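Local coordinates for protein methyltransferase (Pyrococcus horikoshii, PDB 1IXK) that probably methylates carbon 5 of cytidine in RNA, likely tRNA, using S-adenosyl-L-methionine as methyl donor, at residues Gln26-Arg31 and Cys247-Glu252; Ala123-Ala128 and Met226-Lys231; Glu253-Ile258 and Glu276-Asn281; Trp260-Phe265 and Ser288-Asn293. All blocks are in the same frame, centred on the assembly; numbering follows the deposited sequence.

Followed from the N terminus, the chain first reaches Gln26-Arg31, which waits until Cys247-Glu252 before contact 1 closes a very long loop, joining the end of helix 18-28 to the segment after strand 240-246. Nested inside that loop is contact 2, where the end of strand 121-124 meets helix 215-235. Contacts 3 and 4 open after both have closed, and they cross, since their segments alternate along the chain: both start from helix 255-264 and reach the excursion between strands 267-270 and 295-297. Contact 1 runs directly into contact 3 through Ser248, bonded to Glu253, while Leu229 of contact 2 packs on Val257 and Ala261, binding all four together.

Contact 1 of 4, residues Gln26-Arg31 and Cys247-Glu252; sequences QLWGER and CSLEPE
The loop that follows strand 240-246 begins at Cys247, the predicted catalytic nucleophile, here held in a disulfide with Cys197, and a few residues further on it meets the N-terminal part of the chain, in the form of Leu27 and Trp28 at the end of helix 18-28. Leu27 and Pro251 reach tip to tip: Leu27 CD1 lies 3.9 Å from Pro251 CG, and CD2 of the same leucine also comes up to that ring carbon. Trp28 presents the far rim of its six-membered ring. Its CH2 lies 3.8 Å from Leu249 CB, and Leu249 O sits at the ring edge near its plane, 3.7 Å from CH2. One face of the indole carries Leu27 CB, 3.7 Å above the plane, so the two neighbours form one apolar surface. CG of Trp28 stands anti to the carbonyl carbon (chi1 -58°), which sends the ring toward the loop, while NE1 bonds to Tyr298 and thereby limits its rotation. On the loop, Ser248 OG accepts from Glu250 N at 3.1 Å, an ST turn. Glu250 turns its carboxylate to Arg23, Tyr24 and Ser200, and Leu249 O accepts from Arg296. The chemistry implies a division of labour: apolar packing, with one carbonyl oxygen at the indole edge, joins the two segments directly, whereas the Glu250 carboxylate, Leu249 O and Trp28 NE1 find their partners in residues around them, Arg23 and Tyr24 adding charged and polar ties from the same helix.

Contact 2 of 4, residues Ala123-Ala128 and Met226-Lys231; sequences ADMAAA and MRLLEK
Ala126 N donates to Asp124 OD1 over 3.0 Å, at the backbone end of Met125, the selenomethionine whose side chain leads to helix 215-235. The donor stands above the carboxylate plane, 39° out of it, and the bond closes an Asx turn around Met125. Asp124 OD2 is held in turn by Thr133. The turn comes where strand 121-124 gives way to the loop predicted to bind S-adenosyl-L-methionine, of which Ala126, Ala127 and Ala128 are part; a glycine-rich loop after the first strand is a hallmark of the Rossmann-like class I methyltransferase fold. While the turn faces that site, the Met125 side chain leaves in another direction. Its chain runs straight to SE and then bends (chi3 78°), bringing the methyl CE over the helix backbone, 3.4 Å from Leu228 O, with SE itself 4.0 Å from that Leu228 O. The two side chains run alongside one another but head opposite ways, with Met125 CE 4.0 Å from Leu228 CD2. Lys231 adds its CB, 4.3 Å from Met125 CE, before its chain curls off to a salt bridge with Glu234. Ile191, on strand 188-194, also packs against Met125.

Contact 3 of 4, residues Glu253-Ile258 and Glu276-Asn281; sequences ENEFVI and EPALTN
Hydrogen bonding and charge converge on one carboxylate oxygen, Glu255 OE2, which accepts from Leu279 N at 2.9 Å. The bond is nearly straight, with an N-H...O angle of 164°, although the donor meets the anti side of the oxygen 30° out of the carboxylate plane. Arg296 forms a salt bridge with this same oxygen through NE, so it is gripped by a backbone amide and by a guanidinium group, which would tend to keep the buried glutamate ionised. Van der Waals contact fills in around the bond. CG of Glu255 lies 3.1 Å from Leu279 O, a buried carbonyl oxygen that has no partner in the model, while OE2 is 3.5 Å from Leu279 CB and 3.6 Å from Ala278 CB. The bend of the glutamate chain at its second torsion (chi2 87°) brings OE2 round to Leu279 N and to these two CB atoms. An alanine in place of Glu255 is likely to leave Leu279 N and the Arg296 charge without this acceptor and to open a gap beside Ala278. Phe308, on strand 307-314, packs against both Glu255 and Ala278. Seated in the first turn of helix 255-264, Glu255 thus fastens that helix to the chain leaving strand 276-277, an edge of the mixed sheet in this Rossmann-like methyltransferase domain.

Contact 4 of 4, residues Trp260-Phe265 and Ser288-Asn293; sequences WALDNF and SEEIKN
Whereas Trp260 and Ala261 turn to helix 215-235, packing on Met226 and Leu229, Leu262 of the same helical turn meets Glu290 and Ile291. It points at the 3-10 segment 289-293 and splits its two methyls between two partners. CD1 comes within 3.5 Å of Ile291 CD1, and CD2 lies 3.6 Å from Glu290 OE1. The first torsion (chi1 -68°) directs CG at this short helical turn, and the second (chi2 169°) sets CD1 toward Ile291 and CD2 toward Glu290. With only a methyl group here, as in an alanine, a gap is likely to open between helix and turn, leaving Ile291 CD1 and the Glu290 carboxylate without the leucine methyls against them. Helix 255-264 here runs beside the Rossmann-like sheet, and Leu269, on strand 267-270, touches both Leu262 and Ile291, while its backbone N donates to Glu290 OE2. Asp263 bonds back to Gln259, whose OE1 also accepts from Ser288 N. Asn264 lays its ND2 3.2 Å above one face of the Phe265 ring, near the rim. Within the 3-10 segment, Glu290 O accepts from both Asn293 N and Asn293 ND2, the latter at 3.0 Å in the carbonyl plane.

Contact 1 of 4, residues Gln26-Arg31 and Cys247-Glu252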
# COMPACT_ATOMS: atom_id res chain seq x y z
N GLN A 26 1.76 21.98 -11.45
CA GLN A 26 2.60 22.68 -10.48
C GLN A 26 3.50 21.71 -9.72
O GLN A 26 4.59 22.07 -9.27
CB GLN A 26 1.73 23.44 -9.47
CG GLN A 26 0.85 24.49 -10.09
CD GLN A 26 0.05 25.25 -9.06
OE1 GLN A 26 -0.62 24.65 -8.22
NE2 GLN A 26 0.10 26.57 -9.13
N LEU A 27 3.05 20.47 -9.59
CA LEU A 27 3.82 19.46 -8.88
C LEU A 27 4.83 18.74 -9.75
O LEU A 27 5.96 18.47 -9.31
CB LEU A 27 2.87 18.43 -8.25
CG LEU A 27 2.01 18.95 -7.09
CD1 LEU A 27 0.94 17.93 -6.73
CD2 LEU A 27 2.90 19.24 -5.90
N TRP A 28 4.46 18.44 -11.00
CA TRP A 28 5.35 17.70 -11.89
C TRP A 28 5.65 18.34 -13.25
O TRP A 28 6.36 17.74 -14.05
CB TRP A 28 4.79 16.29 -12.09
CG TRP A 28 4.62 15.54 -10.80
CD1 TRP A 28 5.61 15.04 -10.01
CD2 TRP A 28 3.39 15.25 -10.12
NE1 TRP A 28 5.08 14.46 -8.88
CE2 TRP A 28 3.71 14.57 -8.92
CE3 TRP A 28 2.04 15.49 -10.41
CZ2 TRP A 28 2.74 14.15 -8.01
CZ3 TRP A 28 1.07 15.07 -9.50
CH2 TRP A 28 1.43 14.40 -8.32
N GLY A 29 5.11 19.53 -13.50
CA GLY A 29 5.36 20.17 -14.78
C GLY A 29 4.85 19.34 -15.94
O GLY A 29 3.80 18.71 -15.83
N GLU A 30 5.58 19.33 -17.05
CA GLU A 30 5.17 18.57 -18.23
C GLU A 30 4.97 17.07 -17.98
O GLU A 30 4.23 16.41 -18.70
CB GLU A 30 6.17 18.76 -19.38
CG GLU A 30 7.63 18.46 -19.03
CD GLU A 30 8.35 19.65 -18.41
OE1 GLU A 30 7.93 20.11 -17.32
OE2 GLU A 30 9.33 20.12 -19.01
N ARG A 31 5.63 16.54 -16.96
CA ARG A 31 5.49 15.12 -16.63
C ARG A 31 4.05 14.83 -16.20
O ARG A 31 3.58 13.69 -16.26
CB ARG A 31 6.45 14.72 -15.51
CG ARG A 31 6.41 13.24 -15.16
CD ARG A 31 7.27 12.91 -13.95
NE ARG A 31 7.20 11.49 -13.62
CZ ARG A 31 7.87 10.92 -12.61
NH1 ARG A 31 8.66 11.65 -11.84
NH2 ARG A 31 7.75 9.62 -12.39
N CYS A 247 -2.72 5.32 -1.96
CA CYS A 247 -2.69 5.20 -3.41
C CYS A 247 -3.18 6.52 -3.97
O CYS A 247 -3.97 6.57 -4.91
CB CYS A 247 -3.60 4.06 -3.88
SG CYS A 247 -2.75 2.45 -3.87
N SER A 248 -2.69 7.60 -3.37
CA SER A 248 -3.06 8.95 -3.78
C SER A 248 -1.83 9.73 -4.22
O SER A 248 -0.73 9.50 -3.73
CB SER A 248 -3.73 9.67 -2.61
OG SER A 248 -3.92 11.05 -2.88
N LEU A 249 -2.03 10.66 -5.15
CA LEU A 249 -0.95 11.51 -5.63
C LEU A 249 -0.93 12.83 -4.87
O LEU A 249 0.05 13.58 -4.94
CB LEU A 249 -1.14 11.82 -7.12
CG LEU A 249 -1.03 10.66 -8.10
CD1 LEU A 249 -1.46 11.14 -9.49
CD2 LEU A 249 0.40 10.15 -8.12
N GLU A 250 -2.00 13.10 -4.13
CA GLU A 250 -2.14 14.36 -3.40
C GLU A 250 -1.21 14.54 -2.20
O GLU A 250 -1.18 13.71 -1.29
CB GLU A 250 -3.58 14.56 -2.90
CG GLU A 250 -4.70 14.24 -3.89
CD GLU A 250 -4.49 14.87 -5.26
OE1 GLU A 250 -4.04 16.03 -5.33
OE2 GLU A 250 -4.79 14.19 -6.26
N PRO A 251 -0.44 15.64 -2.19
CA PRO A 251 0.47 15.88 -1.06
C PRO A 251 -0.30 15.99 0.26
O PRO A 251 0.22 15.62 1.31
CB PRO A 251 1.14 17.20 -1.44
CG PRO A 251 1.17 17.15 -2.94
CD PRO A 251 -0.22 16.61 -3.27
N GLU A 252 -1.54 16.48 0.20
CA GLU A 252 -2.34 16.63 1.41
C GLU A 252 -2.60 15.31 2.14
O GLU A 252 -2.75 15.30 3.36
CB GLU A 252 -3.69 17.31 1.10
CG GLU A 252 -3.59 18.80 0.76
CD GLU A 252 -3.33 19.06 -0.71
OE1 GLU A 252 -2.97 18.11 -1.44
OE2 GLU A 252 -3.47 20.24 -1.13

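Contact 2 of 4, residues Ala123-Ala128 and Met226-Lys231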
# COMPACT_ATOMS: atom_id res chain seq x y z
N ALA A 123 -0.48 -5.02 13.99
CA ALA A 123 -1.84 -4.62 13.66
C ALA A 123 -1.92 -4.10 12.22
O ALA A 123 -1.03 -3.39 11.76
CB ALA A 123 -2.32 -3.53 14.62
N ASP A 124 -2.98 -4.49 11.52
CA ASP A 124 -3.22 -4.00 10.16
C ASP A 124 -4.42 -3.08 10.37
O ASP A 124 -5.49 -3.54 10.73
CB ASP A 124 -3.60 -5.14 9.21
CG ASP A 124 -3.70 -4.67 7.77
OD1 ASP A 124 -3.87 -3.45 7.55
OD2 ASP A 124 -3.60 -5.52 6.85
N MSE A 125 -4.23 -1.78 10.18
CA MSE A 125 -5.31 -0.83 10.39
C MSE A 125 -6.16 -0.57 9.15
O MSE A 125 -6.93 0.39 9.12
CB MSE A 125 -4.76 0.49 10.94
CG MSE A 125 -4.31 0.41 12.41
SE MSE A 125 -3.69 2.00 12.99
CE MSE A 125 -5.28 2.88 13.28
N ALA A 126 -6.04 -1.43 8.15
CA ALA A 126 -6.79 -1.27 6.91
C ALA A 126 -8.30 -1.31 7.15
O ALA A 126 -8.77 -1.95 8.09
CB ALA A 126 -6.41 -2.36 5.92
N ALA A 127 -9.04 -0.62 6.29
CA ALA A 127 -10.49 -0.61 6.39
C ALA A 127 -11.00 -1.94 5.85
O ALA A 127 -12.01 -2.47 6.31
CB ALA A 127 -11.07 0.54 5.57
N ALA A 128 -10.29 -2.47 4.87
CA ALA A 128 -10.65 -3.75 4.26
C ALA A 128 -9.45 -4.69 4.28
O ALA A 128 -8.78 -4.90 3.27
CB ALA A 128 -11.11 -3.52 2.83
N MSE A 226 -5.02 11.40 9.23
CA MSE A 226 -4.41 11.98 10.42
C MSE A 226 -4.94 11.26 11.66
O MSE A 226 -4.17 10.89 12.55
CB MSE A 226 -4.72 13.49 10.50
CG MSE A 226 -3.99 14.36 9.46
SE MSE A 226 -4.53 16.09 9.44
CE MSE A 226 -3.94 16.68 11.01
N ARG A 227 -6.25 11.06 11.73
CA ARG A 227 -6.86 10.39 12.88
C ARG A 227 -6.31 8.98 13.03
O ARG A 227 -5.97 8.56 14.14
CB ARG A 227 -8.38 10.30 12.73
CG ARG A 227 -9.13 11.60 12.88
CD ARG A 227 -10.62 11.38 12.63
NE ARG A 227 -11.37 12.63 12.70
CZ ARG A 227 -11.62 13.30 13.83
NH1 ARG A 227 -11.18 12.83 14.99
NH2 ARG A 227 -12.30 14.43 13.78
N LEU A 228 -6.25 8.25 11.92
CA LEU A 228 -5.75 6.88 11.94
C LEU A 228 -4.28 6.82 12.36
O LEU A 228 -3.89 5.99 13.18
CB LEU A 228 -5.93 6.24 10.56
CG LEU A 228 -7.38 5.96 10.16
CD1 LEU A 228 -7.48 5.65 8.68
CD2 LEU A 228 -7.91 4.81 11.00
N LEU A 229 -3.47 7.71 11.80
CA LEU A 229 -2.05 7.74 12.12
C LEU A 229 -1.82 8.04 13.59
O LEU A 229 -0.95 7.45 14.23
CB LEU A 229 -1.34 8.76 11.23
CG LEU A 229 0.18 8.89 11.41
CD1 LEU A 229 0.85 7.53 11.22
CD2 LEU A 229 0.71 9.90 10.41
N GLU A 230 -2.60 8.97 14.15
CA GLU A 230 -2.46 9.30 15.56
C GLU A 230 -2.85 8.11 16.45
O GLU A 230 -2.15 7.80 17.41
CB GLU A 230 -3.30 10.52 15.92
CG GLU A 230 -3.34 10.83 17.41
CD GLU A 230 -3.74 12.26 17.71
OE1 GLU A 230 -4.57 12.82 16.97
OE2 GLU A 230 -3.23 12.82 18.71
N LYS A 231 -3.95 7.43 16.12
CA LYS A 231 -4.36 6.27 16.92
C LYS A 231 -3.31 5.16 16.83
O LYS A 231 -3.05 4.46 17.81
CB LYS A 231 -5.72 5.74 16.44
CG LYS A 231 -6.90 6.68 16.65
CD LYS A 231 -7.02 7.13 18.11
CE LYS A 231 -7.18 5.94 19.05
NZ LYS A 231 -7.27 6.35 20.48

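Contact 3 of 4, residues Glu253-Ile258 and Glu276-Asn281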
# COMPACT_ATOMS: atom_id res chain seq x y z
N GLU A 253 -2.66 14.21 1.39
CA GLU A 253 -2.90 12.90 1.99
C GLU A 253 -1.60 12.15 2.23
O GLU A 253 -1.59 11.09 2.85
CB GLU A 253 -3.78 12.05 1.06
CG GLU A 253 -5.13 12.64 0.72
CD GLU A 253 -5.86 11.81 -0.33
OE1 GLU A 253 -6.30 10.68 -0.01
OE2 GLU A 253 -5.97 12.28 -1.48
N ASN A 254 -0.50 12.71 1.73
CA ASN A 254 0.81 12.07 1.85
C ASN A 254 1.84 12.87 2.66
O ASN A 254 1.89 12.78 3.89
CB ASN A 254 1.37 11.77 0.46
CG ASN A 254 0.50 10.82 -0.35
OD1 ASN A 254 -0.19 9.98 0.22
ND2 ASN A 254 0.55 10.94 -1.67
N GLU A 255 2.66 13.63 1.95
CA GLU A 255 3.70 14.44 2.58
C GLU A 255 3.20 15.35 3.70
O GLU A 255 3.86 15.50 4.74
CB GLU A 255 4.42 15.30 1.53
CG GLU A 255 5.32 14.50 0.58
CD GLU A 255 4.61 13.93 -0.63
OE1 GLU A 255 3.37 14.05 -0.73
OE2 GLU A 255 5.30 13.35 -1.49
N PHE A 256 2.05 15.98 3.50
CA PHE A 256 1.47 16.87 4.51
C PHE A 256 1.15 16.13 5.81
O PHE A 256 1.33 16.65 6.91
CB PHE A 256 0.19 17.52 3.99
CG PHE A 256 0.42 18.65 3.02
CD1 PHE A 256 1.66 18.84 2.41
CD2 PHE A 256 -0.62 19.51 2.69
CE1 PHE A 256 1.85 19.87 1.49
CE2 PHE A 256 -0.44 20.54 1.77
CZ PHE A 256 0.81 20.72 1.16
N VAL A 257 0.63 14.91 5.67
CA VAL A 257 0.28 14.11 6.84
C VAL A 257 1.55 13.68 7.56
O VAL A 257 1.62 13.71 8.79
CB VAL A 257 -0.53 12.87 6.44
CG1 VAL A 257 -0.80 12.00 7.67
CG2 VAL A 257 -1.83 13.28 5.79
N ILE A 258 2.56 13.28 6.79
CA ILE A 258 3.83 12.85 7.37
C ILE A 258 4.53 14.03 8.06
O ILE A 258 5.08 13.87 9.15
CB ILE A 258 4.75 12.22 6.29
CG1 ILE A 258 4.06 11.00 5.69
CG2 ILE A 258 6.08 11.78 6.91
CD1 ILE A 258 3.58 10.01 6.72
N GLU A 276 10.61 6.78 -6.07
CA GLU A 276 11.27 8.06 -6.17
C GLU A 276 11.12 8.77 -4.82
O GLU A 276 10.26 8.41 -4.02
CB GLU A 276 10.63 8.89 -7.29
CG GLU A 276 10.96 8.37 -8.68
CD GLU A 276 10.19 9.08 -9.78
OE1 GLU A 276 10.18 10.33 -9.77
OE2 GLU A 276 9.61 8.40 -10.65
N PRO A 277 11.97 9.76 -4.55
CA PRO A 277 11.89 10.49 -3.28
C PRO A 277 10.55 11.20 -3.17
O PRO A 277 10.02 11.67 -4.17
CB PRO A 277 13.05 11.49 -3.38
CG PRO A 277 13.99 10.84 -4.35
CD PRO A 277 13.08 10.27 -5.38
N ALA A 278 10.01 11.27 -1.96
CA ALA A 278 8.74 11.96 -1.75
C ALA A 278 9.01 13.44 -2.03
O ALA A 278 10.16 13.86 -2.09
CB ALA A 278 8.26 11.77 -0.31
N LEU A 279 7.94 14.22 -2.18
CA LEU A 279 8.07 15.64 -2.48
C LEU A 279 8.38 16.48 -1.24
O LEU A 279 7.69 16.37 -0.23
CB LEU A 279 6.77 16.13 -3.13
CG LEU A 279 6.32 15.38 -4.39
CD1 LEU A 279 4.90 15.81 -4.76
CD2 LEU A 279 7.28 15.66 -5.53
N THR A 280 9.41 17.32 -1.32
CA THR A 280 9.77 18.16 -0.17
C THR A 280 9.46 19.64 -0.40
O THR A 280 9.71 20.47 0.47
CB THR A 280 11.26 18.04 0.22
OG1 THR A 280 12.08 18.44 -0.88
CG2 THR A 280 11.59 16.61 0.60
N ASN A 281 8.95 19.97 -1.59
CA ASN A 281 8.59 21.35 -1.89
C ASN A 281 7.31 21.38 -2.73
O ASN A 281 7.22 22.08 -3.73
CB ASN A 281 9.71 22.06 -2.67
CG ASN A 281 9.55 23.57 -2.68
OD1 ASN A 281 9.93 24.25 -3.63
ND2 ASN A 281 8.98 24.11 -1.60

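Contact 4 of 4, residues Trp260-Phe265 and Ser288-Asn293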
# COMPACT_ATOMS: atom_id res chain seq x y z
N TRP A 260 3.11 16.58 9.34
CA TRP A 260 2.33 16.83 10.54
C TRP A 260 2.74 15.85 11.63
O TRP A 260 2.91 16.24 12.79
CB TRP A 260 0.83 16.69 10.25
CG TRP A 260 0.00 16.72 11.49
CD1 TRP A 260 -0.21 17.79 12.31
CD2 TRP A 260 -0.69 15.62 12.08
NE1 TRP A 260 -1.00 17.42 13.38
CE2 TRP A 260 -1.31 16.09 13.26
CE3 TRP A 260 -0.86 14.27 11.72
CZ2 TRP A 260 -2.08 15.27 14.09
CZ3 TRP A 260 -1.63 13.45 12.54
CH2 TRP A 260 -2.22 13.96 13.72
N ALA A 261 2.90 14.58 11.27
CA ALA A 261 3.29 13.57 12.25
C ALA A 261 4.66 13.87 12.85
O ALA A 261 4.87 13.73 14.06
CB ALA A 261 3.30 12.19 11.61
N LEU A 262 5.60 14.28 12.00
CA LEU A 262 6.95 14.61 12.46
C LEU A 262 6.90 15.81 13.42
O LEU A 262 7.66 15.86 14.38
CB LEU A 262 7.86 14.93 11.27
CG LEU A 262 8.23 13.79 10.31
CD1 LEU A 262 8.90 14.37 9.08
CD2 LEU A 262 9.14 12.80 11.01
N ASP A 263 6.01 16.75 13.15
CA ASP A 263 5.88 17.95 13.99
C ASP A 263 5.08 17.69 15.25
O ASP A 263 5.31 18.29 16.30
CB ASP A 263 5.16 19.09 13.26
CG ASP A 263 5.87 19.56 12.01
OD1 ASP A 263 7.08 19.29 11.87
OD2 ASP A 263 5.21 20.23 11.19
N ASN A 264 4.12 16.78 15.14
CA ASN A 264 3.22 16.49 16.25
C ASN A 264 3.61 15.36 17.20
O ASN A 264 3.23 15.39 18.38
CB ASN A 264 1.83 16.24 15.68
CG ASN A 264 0.74 16.47 16.69
OD1 ASN A 264 0.54 17.59 17.15
ND2 ASN A 264 0.03 15.40 17.06
N PHE A 265 4.35 14.36 16.73
CA PHE A 265 4.72 13.25 17.59
C PHE A 265 6.23 13.03 17.69
O PHE A 265 7.00 13.63 16.95
CB PHE A 265 4.08 11.95 17.10
CG PHE A 265 2.60 12.06 16.87
CD1 PHE A 265 2.09 12.32 15.60
CD2 PHE A 265 1.71 11.90 17.92
CE1 PHE A 265 0.72 12.42 15.38
CE2 PHE A 265 0.33 12.00 17.72
CZ PHE A 265 -0.16 12.26 16.44
N SER A 288 10.27 19.19 5.58
CA SER A 288 11.52 18.69 6.15
C SER A 288 12.25 17.80 5.14
O SER A 288 11.62 16.98 4.46
CB SER A 288 11.24 17.89 7.42
OG SER A 288 10.54 18.68 8.37
N GLU A 289 13.56 17.97 5.05
CA GLU A 289 14.37 17.16 4.15
C GLU A 289 14.19 15.69 4.51
O GLU A 289 14.31 14.81 3.67
CB GLU A 289 15.85 17.56 4.28
CG GLU A 289 16.84 16.70 3.48
CD GLU A 289 16.78 16.94 1.97
OE1 GLU A 289 16.04 17.83 1.52
OE2 GLU A 289 17.50 16.22 1.24
N GLU A 290 13.88 15.43 5.78
CA GLU A 290 13.67 14.07 6.27
C GLU A 290 12.58 13.34 5.48
O GLU A 290 12.59 12.11 5.38
CB GLU A 290 13.32 14.12 7.77
CG GLU A 290 12.76 12.84 8.37
CD GLU A 290 12.79 12.84 9.90
OE1 GLU A 290 12.51 13.89 10.51
OE2 GLU A 290 13.09 11.77 10.48
N ILE A 291 11.65 14.10 4.91
CA ILE A 291 10.56 13.53 4.11
C ILE A 291 11.09 12.76 2.90
O ILE A 291 10.40 11.91 2.35
CB ILE A 291 9.59 14.63 3.64
CG1 ILE A 291 8.91 15.27 4.85
CG2 ILE A 291 8.52 14.05 2.72
CD1 ILE A 291 8.04 14.33 5.64
N LYS A 292 12.32 13.06 2.47
CA LYS A 292 12.87 12.34 1.32
C LYS A 292 13.09 10.85 1.62
O LYS A 292 13.41 10.07 0.72
CB LYS A 292 14.17 12.99 0.84
CG LYS A 292 13.93 14.33 0.18
CD LYS A 292 15.04 14.73 -0.78
CE LYS A 292 14.70 16.05 -1.46
NZ LYS A 292 15.74 16.43 -2.46
N ASN A 293 12.93 10.47 2.89
CA ASN A 293 13.05 9.07 3.29
C ASN A 293 11.79 8.34 2.80
O ASN A 293 11.79 7.13 2.58
CB ASN A 293 13.17 8.93 4.81
CG ASN A 293 14.59 9.14 5.31
OD1 ASN A 293 15.47 8.34 5.04
ND2 ASN A 293 14.81 10.22 6.04